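Local coordinates for protein inactive dihydroorotase-like domain (Chaetomium thermophilum, PDB 5NNL) that is of unknown function but folds like a dihydroorotase, with an alpha/beta barrel beside a smaller beta-stranded part, and is probably inactive as an enzyme, at residues Q311-T314 against V319-L322; Y71-L76 against H275-A280; C194-T199 against A226-K231; F185-D190 against E201-L206. All coordinates share one frame; numbering follows the deposited sequence.

Contact 1: residues Q311-T314 against V319-L322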
loop_
_atom_site.group_PDB
_atom_site.type_symbol
_atom_site.label_atom_id
_atom_site.label_comp_id
_atom_site.label_asym_id
_atom_site.label_seq_id
_atom_site.Cartn_x
_atom_site.Cartn_y
_atom_site.Cartn_z
ATOM N N GLN A 311 -7.980 10.237 -17.185
ATOM C CA GLN A 311 -8.309 10.368 -18.601
ATOM C C GLN A 311 -7.558 9.342 -19.439
ATOM O O GLN A 311 -8.131 8.744 -20.356
ATOM C CB GLN A 311 -8.006 11.790 -19.080
ATOM C CG GLN A 311 -8.118 11.992 -20.593
ATOM C CD GLN A 311 -7.883 13.437 -21.015
ATOM O OE1 GLN A 311 -7.349 14.244 -20.252
ATOM N NE2 GLN A 311 -8.286 13.769 -22.236
ATOM N N ARG A 312 -6.283 9.117 -19.139
ATOM C CA ARG A 312 -5.484 8.199 -19.936
ATOM C C ARG A 312 -4.307 7.704 -19.111
ATOM O O ARG A 312 -3.650 8.487 -18.423
ATOM C CB ARG A 312 -4.978 8.875 -21.214
ATOM C CG ARG A 312 -4.177 7.950 -22.126
ATOM C CD ARG A 312 -3.463 8.697 -23.244
ATOM N NE ARG A 312 -2.630 9.781 -22.730
ATOM C CZ ARG A 312 -1.513 10.224 -23.302
ATOM N NH1 ARG A 312 -1.052 9.675 -24.422
ATOM N NH2 ARG A 312 -0.844 11.223 -22.739
ATOM N N VAL A 313 -4.043 6.403 -19.203
ATOM C CA VAL A 313 -2.861 5.785 -18.615
ATOM C C VAL A 313 -2.130 5.047 -19.723
ATOM O O VAL A 313 -2.728 4.219 -20.421
ATOM C CB VAL A 313 -3.220 4.825 -17.466
ATOM C CG1 VAL A 313 -1.975 4.092 -16.946
ATOM C CG2 VAL A 313 -3.904 5.583 -16.338
ATOM N N THR A 314 -0.848 5.351 -19.890
ATOM C CA THR A 314 0.009 4.606 -20.795
ATOM C C THR A 314 0.903 3.677 -19.984
ATOM O O THR A 314 1.278 3.976 -18.847
ATOM C CB THR A 314 0.862 5.536 -21.664
ATOM O OG1 THR A 314 1.738 6.319 -20.842
ATOM C CG2 THR A 314 -0.027 6.466 -22.486
ATOM N N VAL A 319 -1.881 2.146 -24.550
ATOM C CA VAL A 319 -2.874 2.876 -23.771
ATOM C C VAL A 319 -3.624 1.859 -22.920
ATOM O O VAL A 319 -4.422 1.068 -23.432
ATOM C CB VAL A 319 -3.824 3.672 -24.672
ATOM C CG1 VAL A 319 -5.008 4.211 -23.877
ATOM C CG2 VAL A 319 -3.071 4.814 -25.332
ATOM N N ALA A 320 -3.366 1.879 -21.616
ATOM C CA ALA A 320 -3.929 0.900 -20.701
ATOM C C ALA A 320 -5.266 1.320 -20.110
ATOM O O ALA A 320 -5.929 0.491 -19.481
ATOM C CB ALA A 320 -2.939 0.622 -19.564
ATOM N N CYS A 321 -5.679 2.572 -20.292
ATOM C CA CYS A 321 -6.923 3.038 -19.699
ATOM C C CYS A 321 -7.372 4.323 -20.375
ATOM O O CYS A 321 -6.547 5.167 -20.734
ATOM C CB CYS A 321 -6.761 3.272 -18.194
ATOM S SG CYS A 321 -8.237 3.940 -17.412
ATOM N N LEU A 322 -8.688 4.465 -20.529
ATOM C CA LEU A 322 -9.295 5.690 -21.040
ATOM C C LEU A 322 -10.514 6.011 -20.191
ATOM O O LEU A 322 -11.439 5.200 -20.105
ATOM C CB LEU A 322 -9.702 5.540 -22.507
ATOM C CG LEU A 322 -8.597 5.367 -23.546
ATOM C CD1 LEU A 322 -9.200 4.941 -24.891
ATOM C CD2 LEU A 322 -7.803 6.656 -23.688
#
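Val313 and Cys321 form the hydrogen-bonded pair of an antiparallel beta hairpin made by strands 305-315 and 318-322. Val313 N donates to Cys321 O at 3.2 Å, and the donor is tilted 33° from the carbonyl plane. In return, Val313 O is gripped twice. Ala320 N reaches Val313 O at 2.7 Å, and Cys321 N makes a weak bond to the same Val313 O at 3.4 Å. Two residues of one strand therefore face a single residue of the other, which is a classic beta bulge. Beyond it the register has moved by one, and Thr314 pairs with Val319.

The side chain of Arg312 lies on the same face as Thr314, Val319 and Leu322. Arg312 CB is 4.1 Å from Cys321 O. Because CG stands anti to the backbone N (chi1 -178°), beside the carbonyl carbon, Arg312 CG comes 3.9 Å from Cys321 O and 4.2 Å from Leu322 CD2. The chain then bends at chi3 (54°). At its end NE has a long, weak ion pair with Glu283 of strand 281-291. On the other face, Val313 CB meets Cys321 CB at 3.9 Å. Ile35 of helix 26-37 touches the side chains of Val313 and Ala320. The chemistry is divided: backbone bonds hold the two strands together, and the side chains add mainly apolar contacts.

Contact 2: residues Y71-L76 against H275-A280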
loop_
_atom_site.group_PDB
_atom_site.type_symbol
_atom_site.label_atom_id
_atom_site.label_comp_id
_atom_site.label_asym_id
_atom_site.label_seq_id
_atom_site.Cartn_x
_atom_site.Cartn_y
_atom_site.Cartn_z
ATOM N N TYR A 71 -0.950 -6.653 -15.584
ATOM C CA TYR A 71 -1.187 -5.429 -16.335
ATOM C C TYR A 71 -0.512 -4.212 -15.727
ATOM O O TYR A 71 -0.680 -3.102 -16.243
ATOM C CB TYR A 71 -2.693 -5.197 -16.467
ATOM C CG TYR A 71 -3.347 -6.282 -17.286
ATOM C CD1 TYR A 71 -3.280 -6.264 -18.677
ATOM C CD2 TYR A 71 -4.000 -7.343 -16.673
ATOM C CE1 TYR A 71 -3.866 -7.262 -19.434
ATOM C CE2 TYR A 71 -4.590 -8.345 -17.422
ATOM C CZ TYR A 71 -4.516 -8.301 -18.802
ATOM O OH TYR A 71 -5.100 -9.290 -19.560
ATOM N N CYS A 72 0.238 -4.389 -14.644
ATOM C CA CYS A 72 1.172 -3.392 -14.152
ATOM C C CYS A 72 2.390 -4.142 -13.628
ATOM O O CYS A 72 2.373 -5.368 -13.497
ATOM C CB CYS A 72 0.537 -2.501 -13.072
ATOM S SG CYS A 72 0.104 -3.347 -11.535
ATOM N N ASP A 73 3.462 -3.406 -13.349
ATOM C CA ASP A 73 4.623 -4.013 -12.716
ATOM C C ASP A 73 4.373 -4.178 -11.220
ATOM O O ASP A 73 3.533 -3.495 -10.626
ATOM C CB ASP A 73 5.875 -3.171 -12.959
ATOM C CG ASP A 73 6.261 -3.112 -14.425
ATOM O OD1 ASP A 73 5.811 -3.990 -15.192
ATOM O OD2 ASP A 73 7.012 -2.191 -14.808
ATOM N N PHE A 74 5.105 -5.103 -10.607
ATOM C CA PHE A 74 4.848 -5.402 -9.208
ATOM C C PHE A 74 6.084 -6.000 -8.558
ATOM O O PHE A 74 6.990 -6.505 -9.226
ATOM C CB PHE A 74 3.648 -6.347 -9.051
ATOM C CG PHE A 74 3.930 -7.764 -9.452
ATOM C CD1 PHE A 74 3.818 -8.163 -10.776
ATOM C CD2 PHE A 74 4.295 -8.705 -8.502
ATOM C CE1 PHE A 74 4.073 -9.470 -11.144
ATOM C CE2 PHE A 74 4.550 -10.010 -8.864
ATOM C CZ PHE A 74 4.440 -10.395 -10.185
ATOM N N ASN A 75 6.106 -5.905 -7.233
ATOM C CA ASN A 75 7.086 -6.556 -6.381
ATOM C C ASN A 75 6.338 -7.438 -5.395
ATOM O O ASN A 75 5.270 -7.060 -4.903
ATOM C CB ASN A 75 7.927 -5.528 -5.615
ATOM C CG ASN A 75 9.358 -5.450 -6.106
ATOM O OD1 ASN A 75 9.996 -6.471 -6.369
ATOM N ND2 ASN A 75 9.874 -4.230 -6.223
ATOM N N LEU A 76 6.881 -8.617 -5.123
ATOM C CA LEU A 76 6.374 -9.422 -4.027
ATOM C C LEU A 76 7.090 -9.038 -2.736
ATOM O O LEU A 76 8.071 -8.289 -2.729
ATOM C CB LEU A 76 6.543 -10.916 -4.313
ATOM C CG LEU A 76 5.616 -11.521 -5.372
ATOM C CD1 LEU A 76 5.976 -12.979 -5.625
ATOM C CD2 LEU A 76 4.156 -11.408 -4.957
ATOM N N HIS A 275 12.489 0.953 -9.437
ATOM C CA HIS A 275 13.156 1.375 -10.657
ATOM C C HIS A 275 12.319 2.398 -11.417
ATOM O O HIS A 275 11.124 2.581 -11.167
ATOM C CB HIS A 275 13.443 0.170 -11.554
ATOM C CG HIS A 275 14.455 -0.776 -10.988
ATOM N ND1 HIS A 275 15.294 -0.435 -9.949
ATOM C CD2 HIS A 275 14.764 -2.054 -11.315
ATOM C CE1 HIS A 275 16.076 -1.460 -9.660
ATOM N NE2 HIS A 275 15.774 -2.455 -10.474
ATOM N N ASP A 276 12.972 3.071 -12.360
ATOM C CA ASP A 276 12.283 3.992 -13.248
ATOM C C ASP A 276 11.393 3.230 -14.223
ATOM O O ASP A 276 11.710 2.116 -14.651
ATOM C CB ASP A 276 13.295 4.840 -14.019
ATOM C CG ASP A 276 14.112 5.737 -13.112
ATOM O OD1 ASP A 276 13.521 6.355 -12.203
ATOM O OD2 ASP A 276 15.345 5.817 -13.301
ATOM N N GLN A 277 10.263 3.844 -14.570
ATOM C CA GLN A 277 9.320 3.287 -15.536
ATOM C C GLN A 277 9.217 4.247 -16.713
ATOM O O GLN A 277 8.489 5.243 -16.648
ATOM C CB GLN A 277 7.948 3.059 -14.917
ATOM C CG GLN A 277 7.880 1.952 -13.899
ATOM C CD GLN A 277 6.456 1.680 -13.478
ATOM O OE1 GLN A 277 5.778 2.561 -12.952
ATOM N NE2 GLN A 277 5.981 0.466 -13.736
ATOM N N VAL A 278 9.938 3.948 -17.791
ATOM C CA VAL A 278 9.763 4.712 -19.016
ATOM C C VAL A 278 8.419 4.348 -19.629
ATOM O O VAL A 278 8.026 3.173 -19.665
ATOM C CB VAL A 278 10.925 4.455 -19.994
ATOM C CG1 VAL A 278 10.816 3.080 -20.648
ATOM C CG2 VAL A 278 11.000 5.564 -21.053
ATOM N N GLY A 279 7.688 5.363 -20.076
ATOM C CA GLY A 279 6.455 5.152 -20.800
ATOM C C GLY A 279 5.211 5.035 -19.951
ATOM O O GLY A 279 4.113 4.918 -20.512
ATOM N N ALA A 280 5.337 5.051 -18.627
ATOM C CA ALA A 280 4.179 4.989 -17.743
ATOM C C ALA A 280 3.764 6.416 -17.409
ATOM O O ALA A 280 4.497 7.135 -16.723
ATOM C CB ALA A 280 4.495 4.188 -16.482
#
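Asp73 OD2 accepts a hydrogen bond from Gln277 NE2 at 3.0 Å, the one direct bond between 71-76 and 275-280. The two flat groups do not lie in a common plane. The acceptor lies almost in the amide plane of Gln277, whereas NE2 reaches OD2 from above the carboxylate, 45° out of its plane. The carboxylate and amide planes are turned 53° apart. The side chains come from opposite directions. Gln277 is extended beyond CG (chi2 -172°), and this carries its amide across the gap to the strand.

Both groups have second partners that fix their rotation. Asp73 OD1 accepts from the backbone N of Ala334, so the carboxylate is held at each oxygen. Gln277 OE1 is bonded to Ser40 OG, so both ends of the amide are engaged. The contact is small, and this polar link carries it. Gln277 also starts a type II beta turn that ends at Ala280, with Gly279 at the positive phi of such a turn.

Around this link, Met41 of strand 39-44 touches both Asp73 and Gln277. The backbone of Asp73 bonds to Ser40 and Ile42 of the same strand. The link thus joins strand 73-79 to the loop that leaves helix 257-271 and enters strand 281-291, with strand 39-44 beside both.

Contact 3: residues C194-T199 against A226-K231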
loop_
_atom_site.group_PDB
_atom_site.type_symbol
_atom_site.label_atom_id
_atom_site.label_comp_id
_atom_site.label_asym_id
_atom_site.label_seq_id
_atom_site.Cartn_x
_atom_site.Cartn_y
_atom_site.Cartn_z
ATOM N N CYS A 194 -16.219 0.203 13.885
ATOM C CA CYS A 194 -14.985 -0.057 13.143
ATOM C C CYS A 194 -13.814 0.515 13.942
ATOM O O CYS A 194 -13.432 1.674 13.774
ATOM C CB CYS A 194 -15.062 0.556 11.749
ATOM S SG CYS A 194 -16.477 0.047 10.727
ATOM N N HIS A 195 -13.234 -0.307 14.818
ATOM C CA HIS A 195 -12.118 0.145 15.641
ATOM C C HIS A 195 -10.786 0.103 14.901
ATOM O O HIS A 195 -9.764 0.491 15.479
ATOM C CB HIS A 195 -12.038 -0.690 16.924
ATOM C CG HIS A 195 -13.335 -0.760 17.670
ATOM N ND1 HIS A 195 -13.899 0.337 18.285
ATOM C CD2 HIS A 195 -14.187 -1.790 17.884
ATOM C CE1 HIS A 195 -15.038 -0.016 18.852
ATOM N NE2 HIS A 195 -15.236 -1.302 18.624
ATOM N N PHE A 196 -10.771 -0.345 13.647
ATOM C CA PHE A 196 -9.589 -0.238 12.802
ATOM C C PHE A 196 -9.508 1.108 12.094
ATOM O O PHE A 196 -8.457 1.436 11.534
ATOM C CB PHE A 196 -9.564 -1.369 11.761
ATOM C CG PHE A 196 -10.884 -1.598 11.080
ATOM C CD1 PHE A 196 -11.247 -0.855 9.970
ATOM C CD2 PHE A 196 -11.766 -2.551 11.559
ATOM C CE1 PHE A 196 -12.466 -1.060 9.349
ATOM C CE2 PHE A 196 -12.985 -2.762 10.943
ATOM C CZ PHE A 196 -13.334 -2.016 9.836
ATOM N N LEU A 197 -10.588 1.887 12.102
ATOM C CA LEU A 197 -10.541 3.257 11.623
ATOM C C LEU A 197 -10.037 4.178 12.728
ATOM O O LEU A 197 -10.151 3.862 13.915
ATOM C CB LEU A 197 -11.924 3.711 11.171
ATOM C CG LEU A 197 -12.515 3.089 9.908
ATOM C CD1 LEU A 197 -13.940 3.588 9.711
ATOM C CD2 LEU A 197 -11.668 3.409 8.688
ATOM N N PRO A 198 -9.477 5.331 12.367
ATOM C CA PRO A 198 -9.059 6.292 13.392
ATOM C C PRO A 198 -10.252 6.944 14.071
ATOM O O PRO A 198 -11.335 7.073 13.494
ATOM C CB PRO A 198 -8.251 7.325 12.599
ATOM C CG PRO A 198 -8.845 7.272 11.232
ATOM C CD PRO A 198 -9.188 5.825 11.008
ATOM N N THR A 199 -10.040 7.364 15.314
ATOM C CA THR A 199 -10.999 8.239 15.956
ATOM C C THR A 199 -10.939 9.608 15.282
ATOM O O THR A 199 -9.968 9.924 14.590
ATOM C CB THR A 199 -10.707 8.384 17.450
ATOM O OG1 THR A 199 -9.474 9.092 17.636
ATOM C CG2 THR A 199 -10.618 7.024 18.129
ATOM N N ALA A 226 -14.882 -3.501 4.137
ATOM C CA ALA A 226 -15.967 -4.161 3.416
ATOM C C ALA A 226 -16.322 -5.496 4.056
ATOM O O ALA A 226 -17.503 -5.842 4.176
ATOM C CB ALA A 226 -15.576 -4.360 1.954
ATOM N N HIS A 227 -15.313 -6.265 4.468
ATOM C CA HIS A 227 -15.568 -7.555 5.100
ATOM C C HIS A 227 -16.305 -7.381 6.425
ATOM O O HIS A 227 -17.279 -8.089 6.704
ATOM C CB HIS A 227 -14.247 -8.301 5.301
ATOM C CG HIS A 227 -14.408 -9.699 5.814
ATOM N ND1 HIS A 227 -15.569 -10.425 5.650
ATOM C CD2 HIS A 227 -13.554 -10.503 6.490
ATOM C CE1 HIS A 227 -15.421 -11.617 6.201
ATOM N NE2 HIS A 227 -14.207 -11.689 6.717
ATOM N N PHE A 228 -15.862 -6.429 7.250
ATOM C CA PHE A 228 -16.517 -6.188 8.531
ATOM C C PHE A 228 -17.966 -5.751 8.355
ATOM O O PHE A 228 -18.798 -5.997 9.238
ATOM C CB PHE A 228 -15.743 -5.131 9.320
ATOM C CG PHE A 228 -16.300 -4.867 10.685
ATOM C CD1 PHE A 228 -15.859 -5.594 11.776
ATOM C CD2 PHE A 228 -17.262 -3.889 10.878
ATOM C CE1 PHE A 228 -16.367 -5.354 13.034
ATOM C CE2 PHE A 228 -17.774 -3.644 12.136
ATOM C CZ PHE A 228 -17.326 -4.377 13.215
ATOM N N LEU A 229 -18.288 -5.092 7.242
ATOM C CA LEU A 229 -19.654 -4.672 6.955
ATOM C C LEU A 229 -20.424 -5.688 6.118
ATOM O O LEU A 229 -21.600 -5.459 5.816
ATOM C CB LEU A 229 -19.651 -3.314 6.241
ATOM C CG LEU A 229 -19.118 -2.107 7.025
ATOM C CD1 LEU A 229 -19.214 -0.841 6.180
ATOM C CD2 LEU A 229 -19.856 -1.917 8.342
ATOM N N LYS A 230 -19.791 -6.794 5.729
ATOM C CA LYS A 230 -20.466 -7.906 5.061
ATOM C C LYS A 230 -21.022 -7.486 3.698
ATOM O O LYS A 230 -22.220 -7.590 3.419
ATOM C CB LYS A 230 -21.569 -8.482 5.957
ATOM C CG LYS A 230 -21.081 -8.911 7.339
ATOM C CD LYS A 230 -21.647 -10.269 7.743
ATOM C CE LYS A 230 -20.995 -10.789 9.016
ATOM N NZ LYS A 230 -21.507 -12.135 9.412
ATOM N N LYS A 231 -20.119 -7.013 2.844
ATOM C CA LYS A 231 -20.390 -6.778 1.433
ATOM C C LYS A 231 -19.701 -7.878 0.633
ATOM O O LYS A 231 -19.120 -8.809 1.196
ATOM C CB LYS A 231 -19.908 -5.388 1.005
ATOM C CG LYS A 231 -20.169 -4.275 2.015
ATOM C CD LYS A 231 -21.605 -3.778 1.977
ATOM C CE LYS A 231 -21.926 -2.958 3.219
ATOM N NZ LYS A 231 -23.167 -2.143 3.077
#
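Phe196 and Phe228 make a T-shaped (edge-to-face) aromatic pair, in which the edge of Phe196 is turned to the face of Phe228. The ring planes are 75° apart and the centroids 5.7 Å. The closest approach is Phe196 CE2 to Phe228 CG at 3.9 Å. Phe196 CZ lies beside Phe228 CB. Cys194 adds a sulfur-aromatic contact, oblique to the ring, with SG 4.8 Å from the centroid of Phe228. The first shell is thus two rings and one sulfur, without a hydrogen bond between the segments.

Further out, the sulfur is held by the disulfide from Cys194 to Cys191. A type I beta turn from Cys194 to Leu197 brings Phe196 round beside Cys194. With chi1 at 45°, Phe196 CG stands between the backbone N and the carbonyl carbon. Leu221, Gln224 and Leu225 of helix 221-228 also touch this ring. Phe228 stands in the last turn of that helix, which ends in a Schellman motif with Lys230 at positive phi. The contact therefore packs the disulfide loop on a helix end. Within the loop, Cys194 CB lies 3.6 Å above the plane of the Phe196 ring, offset toward its rim.

Contact 4: residues F185-D190 against E201-L206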
loop_
_atom_site.group_PDB
_atom_site.type_symbol
_atom_site.label_atom_id
_atom_site.label_comp_id
_atom_site.label_asym_id
_atom_site.label_seq_id
_atom_site.Cartn_x
_atom_site.Cartn_y
_atom_site.Cartn_z
ATOM N N PHE A 185 -10.293 9.953 5.389
ATOM C CA PHE A 185 -11.646 10.348 5.025
ATOM C C PHE A 185 -12.727 9.501 5.684
ATOM O O PHE A 185 -13.913 9.725 5.416
ATOM C CB PHE A 185 -11.805 10.297 3.502
ATOM C CG PHE A 185 -10.782 11.105 2.771
ATOM C CD1 PHE A 185 -10.958 12.464 2.595
ATOM C CD2 PHE A 185 -9.636 10.507 2.269
ATOM C CE1 PHE A 185 -10.017 13.213 1.933
ATOM C CE2 PHE A 185 -8.687 11.253 1.600
ATOM C CZ PHE A 185 -8.878 12.608 1.432
ATOM N N LEU A 186 -12.353 8.543 6.535
ATOM C CA LEU A 186 -13.295 7.751 7.316
ATOM C C LEU A 186 -12.772 7.633 8.738
ATOM O O LEU A 186 -11.576 7.409 8.944
ATOM C CB LEU A 186 -13.492 6.344 6.735
ATOM C CG LEU A 186 -14.062 6.237 5.323
ATOM C CD1 LEU A 186 -13.890 4.822 4.812
ATOM C CD2 LEU A 186 -15.525 6.638 5.290
ATOM N N SER A 187 -13.674 7.772 9.713
ATOM C CA SER A 187 -13.316 7.705 11.125
ATOM C C SER A 187 -14.384 6.915 11.876
ATOM O O SER A 187 -15.380 6.467 11.300
ATOM C CB SER A 187 -13.155 9.109 11.722
ATOM O OG SER A 187 -14.415 9.713 11.960
ATOM N N GLN A 188 -14.171 6.746 13.184
ATOM C CA GLN A 188 -15.138 6.041 14.019
ATOM C C GLN A 188 -16.437 6.817 14.181
ATOM O O GLN A 188 -17.441 6.236 14.606
ATOM C CB GLN A 188 -14.526 5.739 15.387
ATOM C CG GLN A 188 -13.760 4.426 15.413
ATOM C CD GLN A 188 -12.926 4.252 16.664
ATOM O OE1 GLN A 188 -13.352 4.607 17.761
ATOM N NE2 GLN A 188 -11.724 3.712 16.504
ATOM N N LYS A 189 -16.441 8.112 13.860
ATOM C CA LYS A 189 -17.702 8.833 13.731
ATOM C C LYS A 189 -18.545 8.245 12.606
ATOM O O LYS A 189 -19.770 8.127 12.729
ATOM C CB LYS A 189 -17.434 10.316 13.477
ATOM C CG LYS A 189 -18.689 11.175 13.340
ATOM C CD LYS A 189 -19.222 11.615 14.693
ATOM C CE LYS A 189 -20.578 12.291 14.560
ATOM N NZ LYS A 189 -20.768 13.377 15.565
ATOM N N ASP A 190 -17.904 7.880 11.493
ATOM C CA ASP A 190 -18.628 7.288 10.373
ATOM C C ASP A 190 -19.014 5.841 10.655
ATOM O O ASP A 190 -20.014 5.355 10.116
ATOM C CB ASP A 190 -17.776 7.382 9.110
ATOM C CG ASP A 190 -17.253 8.784 8.872
ATOM O OD1 ASP A 190 -18.056 9.736 8.969
ATOM O OD2 ASP A 190 -16.040 8.938 8.614
ATOM N N GLU A 201 -10.209 12.350 16.617
ATOM C CA GLU A 201 -8.988 12.999 17.088
ATOM C C GLU A 201 -7.756 12.405 16.420
ATOM O O GLU A 201 -6.823 13.136 16.067
ATOM C CB GLU A 201 -8.869 12.881 18.607
ATOM C CG GLU A 201 -7.518 13.370 19.136
ATOM C CD GLU A 201 -7.531 13.691 20.621
ATOM O OE1 GLU A 201 -8.606 13.595 21.249
ATOM O OE2 GLU A 201 -6.459 14.043 21.158
ATOM N N ASP A 202 -7.723 11.081 16.253
ATOM C CA ASP A 202 -6.618 10.462 15.529
ATOM C C ASP A 202 -6.535 11.013 14.111
ATOM O O ASP A 202 -5.459 11.399 13.642
ATOM C CB ASP A 202 -6.783 8.938 15.506
ATOM C CG ASP A 202 -6.481 8.286 16.848
ATOM O OD1 ASP A 202 -5.687 8.849 17.632
ATOM O OD2 ASP A 202 -7.035 7.195 17.108
ATOM N N GLN A 203 -7.675 11.076 13.419
ATOM C CA GLN A 203 -7.679 11.523 12.030
ATOM C C GLN A 203 -7.182 12.961 11.913
ATOM O O GLN A 203 -6.428 13.292 10.991
ATOM C CB GLN A 203 -9.083 11.393 11.447
ATOM C CG GLN A 203 -9.148 11.547 9.940
ATOM C CD GLN A 203 -10.572 11.633 9.436
ATOM O OE1 GLN A 203 -11.178 12.701 9.441
ATOM N NE2 GLN A 203 -11.119 10.505 9.012
ATOM N N GLU A 204 -7.603 13.825 12.837
ATOM C CA GLU A 204 -7.128 15.208 12.818
ATOM C C GLU A 204 -5.629 15.267 13.046
ATOM O O GLU A 204 -4.924 16.072 12.419
ATOM C CB GLU A 204 -7.869 16.019 13.883
ATOM C CG GLU A 204 -7.562 17.510 13.871
ATOM C CD GLU A 204 -8.219 18.247 15.025
ATOM O OE1 GLU A 204 -9.377 17.918 15.363
ATOM O OE2 GLU A 204 -7.573 19.150 15.598
ATOM N N ALA A 205 -5.108 14.427 13.947
ATOM C CA ALA A 205 -3.669 14.371 14.155
ATOM C C ALA A 205 -2.945 13.958 12.879
ATOM O O ALA A 205 -1.836 14.434 12.612
ATOM C CB ALA A 205 -3.343 13.408 15.296
ATOM N N LEU A 206 -3.563 13.095 12.069
ATOM C CA LEU A 206 -2.950 12.689 10.809
ATOM C C LEU A 206 -2.886 13.856 9.828
ATOM O O LEU A 206 -1.852 14.092 9.192
ATOM C CB LEU A 206 -3.726 11.520 10.201
ATOM C CG LEU A 206 -3.744 10.205 10.991
ATOM C CD1 LEU A 206 -4.599 9.178 10.270
ATOM C CD2 LEU A 206 -2.336 9.668 11.210
HETATM O O HOH W 1 -13.787 11.305 8.375
#
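Gln203 reaches from helix 200-207 to the chain at Leu186 and Ser187, and its amide nitrogen carries the contact. The closer part is here. Gln203 NE2 lies 3.1 Å from Leu186 O and 3.7 Å from Ser187 CB. A hydrogen bond from NE2 goes to Ser183 O, just before the segment. CG of Gln203 is anti to its own backbone N (chi1 -168°) and the chain is extended beyond it, which carries the amide away from the helix backbone to the loop.

On the looser side one water bridges the two segments. Water 1 accepts from Gln203 NE2 at 2.9 Å and donates to Asp190 OD2 at 3.3 Å. Asp190 is thus joined to the helix through this water and not by direct touch. Asp190 OD2 also accepts from Ser187 N at 2.9 Å, on the anti side of the carboxylate, so one oxygen serves both the water and the backbone. Both bonds would help to settle the rotation of the Asp190 carboxylate.

Pro200, at the start of the helix, touches Ser187 and Lys189. Gln203, its water bridge and the packing of Pro200 join the loop after helix 181-185 to the next helix. Ser187 OG accepts from Lys189 N at 3.2 Å, two residues on, an ST turn within this helix-to-helix loop.

How the contacts relate
From the N terminus, 71-76 opens contact 2, which stays open until 275-280 and so closes a long loop. Contacts 3 and 4 are nested inside it, on the opposite side of the chain's centre. These two cross: 185-190 opens contact 4, 194-199 opens contact 3, 201-206 closes contact 4 and 226-231 closes contact 3. They meet where Pro198 O and Leu197 O lie close to Gln188, tying the loop between helices 181-185 and 200-207 to itself and to helix 221-228. Contact 1 follows in series as a short hairpin. It touches contact 2 where Thr314 OG1 probably bonds to Gly279 O, joining the hairpin to the loop before strand 281-291.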